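Local coordinates for putative endoribonuclease (Klebsiella pneumoniae, PDB 3LYB), which is a putative endoribonuclease of the L-PSP family, in the YjgF-like clan, and may cleave RNA, though this activity is only inferred, at residues Gly37-Gly42 with Leu134-Val139. Sequence-based numbering, arbitrary orientation.
With CA (calcium ion), chain F.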
loop_
_atom_site.group_PDB
_atom_site.type_symbol
_atom_site.label_atom_id
_atom_site.label_comp_id
_atom_site.label_asym_id
_atom_site.label_seq_id
_atom_site.Cartn_x
_atom_site.Cartn_y
_atom_site.Cartn_z
ATOM N N GLY B 37 8.126 33.616 0.935
ATOM C CA GLY B 37 8.053 32.351 1.672
ATOM C C GLY B 37 7.369 31.307 0.798
ATOM O O GLY B 37 7.021 30.219 1.270
ATOM N N THR B 38 7.187 31.650 -0.481
ATOM C CA THR B 38 6.544 30.778 -1.455
ATOM C C THR B 38 7.493 29.669 -1.912
ATOM O O THR B 38 8.689 29.909 -2.105
ATOM C CB THR B 38 6.074 31.547 -2.731
ATOM O OG1 THR B 38 5.900 32.948 -2.457
ATOM C CG2 THR B 38 4.769 30.933 -3.305
ATOM N N ILE B 39 6.940 28.461 -2.052
ATOM C CA ILE B 39 7.572 27.360 -2.757
ATOM C C ILE B 39 7.321 27.589 -4.237
ATOM O O ILE B 39 6.178 27.785 -4.642
ATOM C CB ILE B 39 6.929 25.974 -2.412
ATOM C CG1 ILE B 39 6.883 25.697 -0.901
ATOM C CG2 ILE B 39 7.613 24.838 -3.180
ATOM C CD1 ILE B 39 8.221 25.871 -0.161
ATOM N N VAL B 40 8.383 27.542 -5.033
ATOM C CA VAL B 40 8.308 27.652 -6.483
ATOM C C VAL B 40 7.526 26.483 -7.069
ATOM O O VAL B 40 7.868 25.334 -6.822
ATOM C CB VAL B 40 9.722 27.683 -7.074
ATOM C CG1 VAL B 40 9.668 27.691 -8.585
ATOM C CG2 VAL B 40 10.466 28.903 -6.551
ATOM N N ASN B 41 6.482 26.756 -7.840
ATOM C CA ASN B 41 5.606 25.652 -8.274
ATOM C C ASN B 41 5.396 25.466 -9.777
ATOM O O ASN B 41 4.727 24.532 -10.207
ATOM C CB ASN B 41 4.272 25.633 -7.501
ATOM C CG ASN B 41 3.465 26.928 -7.650
ATOM O OD1 ASN B 41 3.995 28.053 -7.605
ATOM N ND2 ASN B 41 2.154 26.767 -7.787
ATOM N N GLY B 42 5.995 26.333 -10.576
ATOM C CA GLY B 42 5.867 26.225 -12.017
ATOM C C GLY B 42 6.450 27.440 -12.690
ATOM O O GLY B 42 7.041 28.293 -12.017
ATOM N N LEU B 134 12.721 19.609 3.140
ATOM C CA LEU B 134 12.036 20.710 3.801
ATOM C C LEU B 134 11.586 21.717 2.762
ATOM O O LEU B 134 12.225 21.847 1.712
ATOM C CB LEU B 134 12.975 21.417 4.763
ATOM C CG LEU B 134 13.242 20.747 6.104
ATOM C CD1 LEU B 134 14.355 21.546 6.835
ATOM C CD2 LEU B 134 11.980 20.626 6.965
ATOM N N PRO B 135 10.494 22.447 3.037
ATOM C CA PRO B 135 9.649 22.398 4.214
ATOM C C PRO B 135 8.462 21.477 4.073
ATOM O O PRO B 135 7.757 21.290 5.049
ATOM C CB PRO B 135 9.121 23.829 4.293
ATOM C CG PRO B 135 8.944 24.226 2.896
ATOM C CD PRO B 135 10.084 23.542 2.132
ATOM N N ASP B 136 8.207 20.972 2.859
ATOM C CA ASP B 136 7.140 20.003 2.579
ATOM C C ASP B 136 7.407 19.174 1.295
ATOM O O ASP B 136 8.409 19.397 0.582
ATOM C CB ASP B 136 5.766 20.686 2.550
ATOM C CG ASP B 136 5.469 21.420 1.227
ATOM O OD1 ASP B 136 5.889 20.969 0.128
ATOM O OD2 ASP B 136 4.767 22.471 1.280
ATOM N N ALA B 137 6.487 18.244 1.014
ATOM C CA ALA B 137 6.592 17.312 -0.096
ATOM C C ALA B 137 6.534 17.928 -1.481
ATOM O O ALA B 137 6.924 17.276 -2.424
ATOM C CB ALA B 137 5.557 16.159 0.022
ATOM N N THR B 138 6.062 19.156 -1.624
ATOM C CA THR B 138 6.079 19.821 -2.944
ATOM C C THR B 138 7.493 20.244 -3.441
ATOM O O THR B 138 7.651 20.681 -4.610
ATOM C CB THR B 138 5.130 21.082 -3.014
ATOM O OG1 THR B 138 5.630 22.098 -2.151
ATOM C CG2 THR B 138 3.685 20.732 -2.609
ATOM N N VAL B 139 8.503 20.131 -2.582
ATOM C CA VAL B 139 9.855 20.425 -3.005
ATOM C C VAL B 139 10.455 19.193 -3.698
ATOM O O VAL B 139 10.619 18.149 -3.088
ATOM C CB VAL B 139 10.701 20.940 -1.804
ATOM C CG1 VAL B 139 12.192 20.806 -2.038
ATOM C CG2 VAL B 139 10.315 22.374 -1.474
HETATM CA CA CA F . 3.585 30.372 -6.941
#
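Ile39 meets Pro135, Thr138 and Val139 where two loops of this YjgF-like fold come together. The loop with 37-42 follows strand 23-26; the one with 134-139 leads into strand 141-148.

Apolar contacts centre on Ile39. Its CD1 end meets the pyrrolidine ring of Pro135, with Ile39 CD1 3.5 Å from Pro135 CG. A cis peptide bond precedes Pro135, and Phe60 of a second subunit packs on this proline. The other branch of Ile39, CG2, lies anti to its backbone N. It touches Val139 CG2 at 4.0 Å, the two side chains crossing at about a right angle.

Polar bonds shape 134-139 from within. Asp136 to Val139 form a type I beta turn, closed by Val139 N to Asp136 O. Asp136 OD1 also accepts from Thr138 N, making an Asx turn, and from Thr138 OG1 through its syn lone pair. Two donors thus grip one carboxylate oxygen. Ile39 CG2 lies 3.5 Å from Thr138 OG1. Gln72 of helix 60-85 links the segments, its NE2 hydrogen-bonded to the carbonyl oxygens of Val40 and Thr138.

A calcium ion sits beside 37-42, bound by Asn41 and Asp45. Asn41 supplies its side-chain oxygen, with OD1 2.5 Å from the calcium.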